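Local structure of lipocalin AI-4 (Rhodnius prolixus, 5H9N) at residues A[19-24]-A[77-82]; A[24-29]-A[104-109]. The protein binds cysteinyl leukotrienes such as leukotriene C4, and as a salivary lipocalin of a blood-feeding insect probably sequesters these mediators from the host. The protein carries 1 engineered substitution. All coordinates share one frame; numbering follows the deposited sequence.

Contact 1 of 2, residues A[19-24]-A[77-82]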
ATOM      1  N   SER A  19      12.342   2.836 -10.749  1.00 19.86           N
ATOM      2  CA  SER A  19      12.467   4.060 -11.509  1.00 22.49           C
ATOM      3  C   SER A  19      11.276   4.175 -12.452  1.00 19.39           C
ATOM      4  O   SER A  19      10.653   3.167 -12.821  1.00 22.81           O
ATOM      5  CB  SER A  19      13.781   4.085 -12.288  1.00 25.04           C
ATOM      6  OG  SER A  19      13.874   2.959 -13.139  1.00 29.80           O
ATOM      7  N   GLY A  20      10.941   5.408 -12.808  1.00 22.61           N
ATOM      8  CA  GLY A  20       9.947   5.671 -13.829  1.00 24.47           C
ATOM      9  C   GLY A  20       8.524   5.314 -13.451  1.00 21.29           C
ATOM     10  O   GLY A  20       7.733   4.959 -14.318  1.00 22.73           O
ATOM     11  N   PHE A  21       8.196   5.431 -12.172  1.00 21.40           N
ATOM     12  CA  PHE A  21       6.833   5.177 -11.709  1.00 20.87           C
ATOM     13  C   PHE A  21       5.832   6.070 -12.433  1.00 21.95           C
ATOM     14  O   PHE A  21       6.023   7.285 -12.525  1.00 24.45           O
ATOM     15  CB  PHE A  21       6.720   5.388 -10.202  1.00 21.73           C
ATOM     16  CG  PHE A  21       5.314   5.261  -9.675  1.00 21.18           C
ATOM     17  CD1 PHE A  21       4.662   4.037  -9.685  1.00 20.05           C
ATOM     18  CD2 PHE A  21       4.652   6.361  -9.155  1.00 20.61           C
ATOM     19  CE1 PHE A  21       3.374   3.912  -9.198  1.00 17.75           C
ATOM     20  CE2 PHE A  21       3.358   6.242  -8.665  1.00 18.20           C
ATOM     21  CZ  PHE A  21       2.723   5.012  -8.678  1.00 19.66           C
ATOM     22  N   ASP A  22       4.779   5.447 -12.956  1.00 22.24           N
ATOM     23  CA  ASP A  22       3.733   6.120 -13.716  1.00 23.69           C
ATOM     24  C   ASP A  22       2.450   6.161 -12.892  1.00 20.89           C
ATOM     25  O   ASP A  22       1.677   5.198 -12.875  1.00 20.20           O
ATOM     26  CB  ASP A  22       3.504   5.396 -15.050  1.00 23.93           C
ATOM     27  CG  ASP A  22       2.554   6.136 -15.981  1.00 33.38           C
ATOM     28  OD1 ASP A  22       1.769   6.991 -15.517  1.00 39.77           O
ATOM     29  OD2 ASP A  22       2.590   5.849 -17.197  1.00 41.50           O
ATOM     30  N   ALA A  23       2.221   7.276 -12.211  1.00 20.92           N
ATOM     31  CA  ALA A  23       1.083   7.396 -11.309  1.00 18.82           C
ATOM     32  C   ALA A  23      -0.244   7.211 -12.033  1.00 20.97           C
ATOM     33  O   ALA A  23      -1.188   6.648 -11.469  1.00 22.71           O
ATOM     34  CB  ALA A  23       1.116   8.734 -10.592  1.00 21.75           C
ATOM     35  N   ASN A  24      -0.314   7.655 -13.284  1.00 21.06           N
ATOM     36  CA  ASN A  24      -1.549   7.548 -14.047  1.00 21.45           C
ATOM     37  C   ASN A  24      -1.955   6.100 -14.290  1.00 22.31           C
ATOM     38  O   ASN A  24      -3.142   5.781 -14.325  1.00 28.27           O
ATOM     39  CB  ASN A  24      -1.423   8.281 -15.386  1.00 25.14           C
ATOM     40  CG  ASN A  24      -1.513   9.787 -15.238  1.00 31.88           C
ATOM     41  OD1 ASN A  24      -1.961  10.298 -14.211  1.00 34.27           O
ATOM     42  ND2 ASN A  24      -1.091  10.509 -16.272  1.00 33.15           N
ATOM     43  N   GLY A  77       8.613   9.354  -4.553  1.00 12.84           N
ATOM     44  CA  GLY A  77       7.837   8.130  -4.647  1.00 13.54           C
ATOM     45  C   GLY A  77       6.770   7.981  -3.587  1.00 11.32           C
ATOM     46  O   GLY A  77       5.875   7.143  -3.728  1.00 13.09           O
ATOM     47  N   PHE A  78       6.843   8.782  -2.535  1.00  9.56           N
ATOM     48  CA  PHE A  78       5.888   8.643  -1.435  1.00  9.31           C
ATOM     49  C   PHE A  78       4.653   9.513  -1.594  1.00  9.08           C
ATOM     50  O   PHE A  78       4.693  10.634  -2.132  1.00 10.73           O
ATOM     51  CB  PHE A  78       6.560   8.950  -0.093  1.00  9.40           C
ATOM     52  CG  PHE A  78       7.231   7.751   0.521  1.00  8.68           C
ATOM     53  CD1 PHE A  78       8.527   7.422   0.177  1.00  9.84           C
ATOM     54  CD2 PHE A  78       6.555   6.939   1.428  1.00 10.18           C
ATOM     55  CE1 PHE A  78       9.140   6.301   0.738  1.00 11.45           C
ATOM     56  CE2 PHE A  78       7.157   5.837   1.967  1.00 12.83           C
ATOM     57  CZ  PHE A  78       8.446   5.521   1.637  1.00 13.08           C
ATOM     58  N   TYR A  79       3.556   8.963  -1.084  1.00  8.86           N
ATOM     59  CA  TYR A  79       2.260   9.613  -1.040  1.00 10.31           C
ATOM     60  C   TYR A  79       1.768   9.645   0.391  1.00 10.01           C
ATOM     61  O   TYR A  79       2.018   8.712   1.160  1.00 10.81           O
ATOM     62  CB  TYR A  79       1.254   8.872  -1.925  1.00 11.59           C
ATOM     63  CG  TYR A  79       1.582   8.994  -3.388  1.00 11.40           C
ATOM     64  CD1 TYR A  79       2.519   8.158  -3.977  1.00 15.78           C
ATOM     65  CD2 TYR A  79       1.000   9.982  -4.170  1.00 13.47           C
ATOM     66  CE1 TYR A  79       2.846   8.287  -5.308  1.00 17.17           C
ATOM     67  CE2 TYR A  79       1.313  10.113  -5.500  1.00 14.93           C
ATOM     68  CZ  TYR A  79       2.227   9.265  -6.067  1.00 15.94           C
ATOM     69  OH  TYR A  79       2.551   9.403  -7.394  1.00 22.38           O
ATOM     70  N   SER A  80       1.055  10.709   0.742  1.00 10.69           N
ATOM     71  CA  SER A  80       0.359  10.825   2.015  1.00 10.97           C
ATOM     72  C   SER A  80      -1.132  10.734   1.750  1.00 10.17           C
ATOM     73  O   SER A  80      -1.656  11.458   0.899  1.00 12.45           O
ATOM     74  CB  SER A  80       0.694  12.148   2.700  1.00 12.93           C
ATOM     75  OG  SER A  80      -0.091  12.355   3.857  1.00 16.26           O
ATOM     76  N   PHE A  81      -1.811   9.851   2.470  1.00 10.62           N
ATOM     77  CA  PHE A  81      -3.254   9.713   2.353  1.00 12.63           C
ATOM     78  C   PHE A  81      -3.935  10.112   3.641  1.00 11.15           C
ATOM     79  O   PHE A  81      -3.607   9.596   4.718  1.00 12.15           O
ATOM     80  CB  PHE A  81      -3.620   8.280   1.967  1.00 11.52           C
ATOM     81  CG  PHE A  81      -3.367   7.978   0.528  1.00 11.85           C
ATOM     82  CD1 PHE A  81      -4.331   8.240  -0.420  1.00 13.98           C
ATOM     83  CD2 PHE A  81      -2.140   7.482   0.108  1.00 12.45           C
ATOM     84  CE1 PHE A  81      -4.095   7.995  -1.767  1.00 13.94           C
ATOM     85  CE2 PHE A  81      -1.908   7.219  -1.243  1.00 12.72           C
ATOM     86  CZ  PHE A  81      -2.885   7.492  -2.175  1.00 13.99           C
ATOM     87  N   GLN A  82      -4.877  11.036   3.515  1.00 12.89           N
ATOM     88  CA  GLN A  82      -5.716  11.440   4.619  1.00 13.14           C
ATOM     89  C   GLN A  82      -7.015  10.671   4.517  1.00 12.83           C
ATOM     90  O   GLN A  82      -7.735  10.806   3.536  1.00 13.79           O
ATOM     91  CB  GLN A  82      -5.968  12.943   4.576  1.00 17.02           C
ATOM     92  CG  GLN A  82      -6.604  13.489   5.837  1.00 28.64           C
ATOM     93  CD  GLN A  82      -5.770  13.192   7.065  1.00 38.12           C
ATOM     94  OE1 GLN A  82      -4.540  13.243   7.018  1.00 31.89           O
ATOM     95  NE2 GLN A  82      -6.435  12.874   8.173  1.00 37.72           N
TER
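F21 and Y79 meet in a small, largely apolar packing contact at one end of a lipocalin barrel, where the segment leading into the short helix 23-26 lies against the start of strand 78-85. The backbones stay apart: even the nearest pair of CA atoms, those of F21 and G77, are 7.7 Å from each other, and long side chains bridge the gap. Y79 does most of the reaching. Its CG lies anti to the carbonyl carbon (chi1 -68°), which sends the ring from the strand toward the helix. The hydroxyl at its end rests against two hydrocarbon partners. Y79 OH lies 3.5 Å from F21 CE2, near the plane of the phenylalanine ring and at its edge, and 3.6 Å from A23 CB. Behind the oxygen, Y79 CE1 is 4.0 Å from F21 CE2, while F21 CE2 approaches the tyrosine ring obliquely. A phenyl ring suits position 21 because it adds apolar width at this partly exposed margin, where it also touches V97 and Y102. Alanine suits position 23, since a single methyl lets the tyrosine end come close to the first turn of the helix. A23 N stands 3.9 Å above one face of the F21 ring, toward its rim. Between these two residues D22 occupies the N-cap: D22 OD1 accepts a weak, bent bond from N24 N at 3.1 Å, with an angle of 123° at the hydrogen, while the backbone D22 N is bonded to Y102 OH. On the strand, backbone bonds to M95 fix Y79 in the sheet, and its ring meets F27 edge-to-face. A short helix laid across the barrel end just before the first strand is a hallmark of the lipocalin fold.

Contact 2 of 2, residues A[24-29]-A[104-109]. With LTX ((5~{S},6~{R},7~{E},9~{E},11~{Z},14~{Z})-6-[(2~{R})-2-[[(4~{S})-4-azanyl-5-oxidanyl-5-oxidanylidene-pentanoyl]amino]-3-( 2-hydroxy-2-oxoethylamino)-3-oxidanylidene-propyl]sulfanyl-5-oxidanyl-icosa-7,9,11,14-tetraenoic acid), chain B.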
ATOM      1  N   ASN A  24      -0.314   7.655 -13.284  1.00 21.06           N
ATOM      2  CA  ASN A  24      -1.549   7.548 -14.047  1.00 21.45           C
ATOM      3  C   ASN A  24      -1.955   6.100 -14.290  1.00 22.31           C
ATOM      4  O   ASN A  24      -3.142   5.781 -14.325  1.00 28.27           O
ATOM      5  CB  ASN A  24      -1.423   8.281 -15.386  1.00 25.14           C
ATOM      6  CG  ASN A  24      -1.513   9.787 -15.238  1.00 31.88           C
ATOM      7  OD1 ASN A  24      -1.961  10.298 -14.211  1.00 34.27           O
ATOM      8  ND2 ASN A  24      -1.091  10.509 -16.272  1.00 33.15           N
ATOM      9  N   ARG A  25      -0.973   5.222 -14.456  1.00 20.03           N
ATOM     10  CA  ARG A  25      -1.280   3.817 -14.710  1.00 20.00           C
ATOM     11  C   ARG A  25      -1.515   3.040 -13.430  1.00 19.25           C
ATOM     12  O   ARG A  25      -2.178   2.012 -13.446  1.00 21.83           O
ATOM     13  CB  ARG A  25      -0.164   3.144 -15.501  1.00 23.83           C
ATOM     14  CG  ARG A  25      -0.025   3.648 -16.921  1.00 25.60           C
ATOM     15  CD  ARG A  25       0.817   2.682 -17.722  1.00 27.79           C
ATOM     16  NE  ARG A  25       0.126   1.408 -17.882  1.00 40.41           N
ATOM     17  CZ  ARG A  25       0.741   0.239 -18.014  1.00 35.64           C
ATOM     18  NH1 ARG A  25       2.065   0.186 -17.990  1.00 39.07           N
ATOM     19  NH2 ARG A  25       0.033  -0.872 -18.151  1.00 32.89           N
ATOM     20  N   PHE A  26      -0.960   3.514 -12.323  1.00 18.41           N
ATOM     21  CA  PHE A  26      -1.162   2.821 -11.061  1.00 15.87           C
ATOM     22  C   PHE A  26      -2.492   3.196 -10.403  1.00 15.10           C
ATOM     23  O   PHE A  26      -3.227   2.327  -9.933  1.00 15.50           O
ATOM     24  CB  PHE A  26      -0.024   3.098 -10.079  1.00 17.90           C
ATOM     25  CG  PHE A  26      -0.254   2.449  -8.748  1.00 13.14           C
ATOM     26  CD1 PHE A  26      -0.061   1.084  -8.599  1.00 15.08           C
ATOM     27  CD2 PHE A  26      -0.722   3.177  -7.657  1.00 16.33           C
ATOM     28  CE1 PHE A  26      -0.315   0.465  -7.400  1.00 11.58           C
ATOM     29  CE2 PHE A  26      -0.973   2.556  -6.447  1.00 14.24           C
ATOM     30  CZ  PHE A  26      -0.764   1.202  -6.322  1.00 13.74           C
ATOM     31  N   PHE A  27      -2.786   4.489 -10.347  1.00 17.78           N
ATOM     32  CA  PHE A  27      -3.984   4.962  -9.660  1.00 17.48           C
ATOM     33  C   PHE A  27      -5.196   4.944 -10.580  1.00 19.87           C
ATOM     34  O   PHE A  27      -5.863   5.962 -10.784  1.00 20.76           O
ATOM     35  CB  PHE A  27      -3.753   6.365  -9.090  1.00 20.61           C
ATOM     36  CG  PHE A  27      -2.747   6.402  -7.973  1.00 17.47           C
ATOM     37  CD1 PHE A  27      -3.067   5.910  -6.716  1.00 18.87           C
ATOM     38  CD2 PHE A  27      -1.476   6.919  -8.179  1.00 21.94           C
ATOM     39  CE1 PHE A  27      -2.144   5.944  -5.687  1.00 18.94           C
ATOM     40  CE2 PHE A  27      -0.549   6.958  -7.156  1.00 20.59           C
ATOM     41  CZ  PHE A  27      -0.878   6.469  -5.908  1.00 19.40           C
ATOM     42  N   THR A  28      -5.458   3.778 -11.156  1.00 18.57           N
ATOM     43  CA  THR A  28      -6.644   3.559 -11.968  1.00 18.39           C
ATOM     44  C   THR A  28      -7.127   2.139 -11.707  1.00 16.86           C
ATOM     45  O   THR A  28      -6.320   1.253 -11.422  1.00 19.02           O
ATOM     46  CB  THR A  28      -6.363   3.779 -13.466  1.00 24.09           C
ATOM     47  OG1 THR A  28      -7.596   3.765 -14.194  1.00 28.92           O
ATOM     48  CG2 THR A  28      -5.440   2.703 -14.014  1.00 26.54           C
ATOM     49  N   GLY A  29      -8.437   1.937 -11.761  1.00 16.49           N
ATOM     50  CA  GLY A  29      -9.008   0.617 -11.542  1.00 15.27           C
ATOM     51  C   GLY A  29      -9.017   0.161 -10.091  1.00 15.02           C
ATOM     52  O   GLY A  29      -8.883   0.962  -9.168  1.00 15.77           O
ATOM     53  N   ASN A 104      -0.991  -6.232 -13.423  1.00 12.41           N
ATOM     54  CA  ASN A 104      -1.168  -7.449 -12.642  1.00 11.82           C
ATOM     55  C   ASN A 104      -0.902  -7.255 -11.163  1.00 12.41           C
ATOM     56  O   ASN A 104      -1.752  -7.605 -10.334  1.00 10.99           O
ATOM     57  CB  ASN A 104      -0.270  -8.566 -13.168  1.00 13.38           C
ATOM     58  CG  ASN A 104      -0.585  -8.937 -14.598  1.00 16.73           C
ATOM     59  OD1 ASN A 104      -1.593  -9.586 -14.880  1.00 16.94           O
ATOM     60  ND2 ASN A 104       0.287  -8.537 -15.511  1.00 16.33           N
ATOM     61  N   TYR A 105       0.273  -6.742 -10.813  1.00 10.38           N
ATOM     62  CA  TYR A 105       0.687  -6.715  -9.415  1.00 10.45           C
ATOM     63  C   TYR A 105       1.303  -5.388  -9.031  1.00  9.02           C
ATOM     64  O   TYR A 105       1.792  -4.651  -9.889  1.00  9.75           O
ATOM     65  CB  TYR A 105       1.702  -7.832  -9.134  1.00 12.75           C
ATOM     66  CG  TYR A 105       3.006  -7.681  -9.904  1.00 13.04           C
ATOM     67  CD1 TYR A 105       4.040  -6.879  -9.427  1.00 14.21           C
ATOM     68  CD2 TYR A 105       3.200  -8.347 -11.104  1.00 15.72           C
ATOM     69  CE1 TYR A 105       5.232  -6.735 -10.147  1.00 15.77           C
ATOM     70  CE2 TYR A 105       4.386  -8.210 -11.819  1.00 16.99           C
ATOM     71  CZ  TYR A 105       5.390  -7.406 -11.335  1.00 19.98           C
ATOM     72  OH  TYR A 105       6.563  -7.278 -12.058  1.00 21.90           O
ATOM     73  N   ALA A 106       1.341  -5.119  -7.734  1.00  8.85           N
ATOM     74  CA  ALA A 106       2.087  -3.992  -7.202  1.00  8.79           C
ATOM     75  C   ALA A 106       2.560  -4.322  -5.807  1.00  8.74           C
ATOM     76  O   ALA A 106       1.762  -4.757  -4.967  1.00  8.52           O
ATOM     77  CB  ALA A 106       1.235  -2.734  -7.188  1.00 10.66           C
ATOM     78  N   LEU A 107       3.843  -4.136  -5.546  1.00  8.89           N
ATOM     79  CA  LEU A 107       4.421  -4.264  -4.217  1.00  8.53           C
ATOM     80  C   LEU A 107       4.558  -2.879  -3.629  1.00  7.82           C
ATOM     81  O   LEU A 107       5.244  -2.040  -4.213  1.00  8.51           O
ATOM     82  CB  LEU A 107       5.794  -4.933  -4.294  1.00  9.59           C
ATOM     83  CG  LEU A 107       6.529  -5.110  -2.970  1.00  9.52           C
ATOM     84  CD1 LEU A 107       5.780  -6.063  -2.063  1.00 12.09           C
ATOM     85  CD2 LEU A 107       7.979  -5.546  -3.193  1.00 13.12           C
ATOM     86  N   LEU A 108       3.881  -2.629  -2.514  1.00  7.67           N
ATOM     87  CA  LEU A 108       3.898  -1.335  -1.848  1.00  7.26           C
ATOM     88  C   LEU A 108       4.509  -1.420  -0.473  1.00  7.19           C
ATOM     89  O   LEU A 108       4.464  -2.465   0.191  1.00  7.70           O
ATOM     90  CB  LEU A 108       2.475  -0.761  -1.724  1.00  8.41           C
ATOM     91  CG  LEU A 108       1.919   0.052  -2.893  1.00  8.80           C
ATOM     92  CD1 LEU A 108       1.832  -0.805  -4.154  1.00 10.82           C
ATOM     93  CD2 LEU A 108       0.555   0.634  -2.541  1.00 10.24           C
ATOM     94  N   TYR A 109       5.042  -0.298  -0.028  1.00  7.89           N
ATOM     95  CA  TYR A 109       5.447  -0.098   1.357  1.00  8.42           C
ATOM     96  C   TYR A 109       4.469   0.886   1.964  1.00  7.94           C
ATOM     97  O   TYR A 109       4.146   1.892   1.322  1.00  8.10           O
ATOM     98  CB  TYR A 109       6.873   0.436   1.428  1.00  9.02           C
ATOM     99  CG  TYR A 109       7.317   0.810   2.823  1.00  8.18           C
ATOM    100  CD1 TYR A 109       7.614  -0.174   3.761  1.00  8.43           C
ATOM    101  CD2 TYR A 109       7.434   2.140   3.211  1.00  8.91           C
ATOM    102  CE1 TYR A 109       8.021   0.156   5.034  1.00  9.44           C
ATOM    103  CE2 TYR A 109       7.841   2.480   4.479  1.00  9.27           C
ATOM    104  CZ  TYR A 109       8.122   1.490   5.393  1.00  9.37           C
ATOM    105  OH  TYR A 109       8.537   1.869   6.656  1.00 10.57           O
TER
HETATM  106  O2  LTX B 201       0.338  -0.806   6.998  1.00 13.54           O
HETATM  107  C1  LTX B 201      -0.001  -1.837   7.625  1.00 14.25           C
HETATM  108  O1  LTX B 201      -0.564  -2.812   7.071  1.00 13.07           O
HETATM  109  C2  LTX B 201       0.299  -1.911   9.104  1.00 15.11           C
HETATM  110  C3  LTX B 201      -0.996  -1.747   9.893  1.00 21.41           C
HETATM  111  C4  LTX B 201      -1.822  -0.590   9.335  1.00 26.32           C
HETATM  112  C5  LTX B 201      -2.973  -0.247  10.272  1.00 31.46           C
HETATM  113  O3  LTX B 201      -3.972  -1.276  10.238  1.00 33.97           O
HETATM  114  C6  LTX B 201      -3.611   1.093   9.918  1.00 25.02           C
HETATM  115  C7  LTX B 201      -4.253   1.054   8.537  1.00 25.78           C
HETATM  116  C8  LTX B 201      -3.810   1.802   7.512  1.00 22.08           C
HETATM  117  C9  LTX B 201      -4.482   1.741   6.205  1.00 16.13           C
HETATM  118  C10 LTX B 201      -4.260   2.606   5.205  1.00 15.24           C
HETATM  119  C11 LTX B 201      -4.991   2.473   3.940  1.00 15.15           C
HETATM  120  C12 LTX B 201      -4.858   3.236   2.848  1.00 14.73           C
HETATM  121  C13 LTX B 201      -3.906   4.411   2.706  1.00 19.44           C
HETATM  122  C14 LTX B 201      -2.492   3.954   2.409  1.00 16.07           C
HETATM  123  C15 LTX B 201      -2.089   3.523   1.219  1.00 20.60           C
HETATM  124  C16 LTX B 201      -3.012   3.460   0.026  1.00 27.43           C
HETATM  125  C17 LTX B 201      -2.659   2.255  -0.841  1.00 24.70           C
HETATM  126  C18 LTX B 201      -3.444   2.311  -2.146  1.00 27.75           C
HETATM  127  C19 LTX B 201      -3.368   1.000  -2.915  1.00 27.99           C
HETATM  128  C20 LTX B 201      -4.127   1.099  -4.224  1.00 21.29           C
HETATM  129  O32 LTX B 201      -9.725   0.001   8.053  1.00 21.11           O
HETATM  130  C21 LTX B 201      -8.761   0.549   8.620  1.00 23.51           C
HETATM  131  O31 LTX B 201      -7.579   0.173   8.484  1.00 25.01           O
HETATM  132  CA3 LTX B 201      -9.044   1.724   9.518  1.00 24.38           C
HETATM  133  N3  LTX B 201      -7.803   2.262  10.051  1.00 25.59           N
HETATM  134  C22 LTX B 201      -7.748   3.102  11.079  1.00 25.88           C
HETATM  135  O33 LTX B 201      -8.760   3.473  11.649  1.00 34.64           O
HETATM  136  CA2 LTX B 201      -6.413   3.610  11.550  1.00 25.08           C
HETATM  137  CB2 LTX B 201      -5.249   3.076  10.715  1.00 27.27           C
HETATM  138  SG2 LTX B 201      -4.798   1.442  11.193  1.00 30.21           S
HETATM  139  N2  LTX B 201      -6.236   3.335  12.960  1.00 25.27           N
HETATM  140  CD1 LTX B 201      -5.850   4.278  13.808  1.00 32.76           C
HETATM  141  OE1 LTX B 201      -5.275   5.299  13.457  1.00 27.80           O
HETATM  142  CG1 LTX B 201      -6.167   3.984  15.255  1.00 42.31           C
HETATM  143  CB1 LTX B 201      -5.421   4.924  16.190  1.00 51.91           C
HETATM  144  CA1 LTX B 201      -5.345   4.307  17.584  1.00 65.42           C
HETATM  145  N1  LTX B 201      -4.857   2.916  17.481  1.00 64.49           N
HETATM  146  C23 LTX B 201      -6.693   4.306  18.239  1.00 73.19           C
HETATM  147  O11 LTX B 201      -7.160   3.216  18.640  1.00 75.27           O
HETATM  148  O12 LTX B 201      -7.294   5.395  18.365  1.00 76.04           O
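F26 reaches from helix 23-26 toward A106 and L108 on strand 105-112, and its side chain can be followed outward atom by atom. CG stands anti to the backbone N (chi1 177°), carrying the ring off the helix and into the barrel. At the root, F26 CB packs on F21 CE1 at 3.6 Å. Further out on one side, F26 CD2 sits 3.5 Å above the plane of the F27 ring, over its centre, and F27 CD2 lies in turn at the edge of the F26 ring. On the other side, F26 CE1 touches A106 CB at 3.6 Å, again edge-on; the small methyl of alanine leaves room for the ring beside the strand.

The segment leads directly into the lipocalin G-x-W signature, here G29 and W31. The W31 ring stacks with F26, and W31 NE1 hydrogen-bonds to F26 O. R128 NH1 binds T28 O, consistent with the conserved arginine that accompanies this tryptophan in lipocalins. F27, at the centre of an inverse gamma turn, turns the chain from helix to strand.

At the tip, F26 CZ faces L108 CD1 at 3.9 Å, the two side chains coming from opposite directions. The same CZ lies 4.0 Å from C20, the terminal carbon of the leukotriene's fatty chain, which approaches the ring obliquely. Branched leucine serves two partners at once: while CD1 meets the phenyl ring, L108 CD2 lies 4.0 Å from ligand C19.

How the contacts relate
Both contacts hang on helix 23-26 and press it against the same curled antiparallel sheet, but on different strands, 78-85 for contact 1 and 105-112 for contact 2, with N24 common to both. Their segments alternate along the chain, and their centres lie about 9 Å apart. Contact 1 is the more peripheral, only partly buried, and brings a tyrosine hydroxyl among carbon atoms; contact 2 is wholly buried, purely hydrocarbon, and forms part of the ligand pocket. F27 joins the two, since its CE2 packs 3.8 Å from Y79 CZ and its CE1 lies 3.9 Å from F81 CZ, another pocket residue.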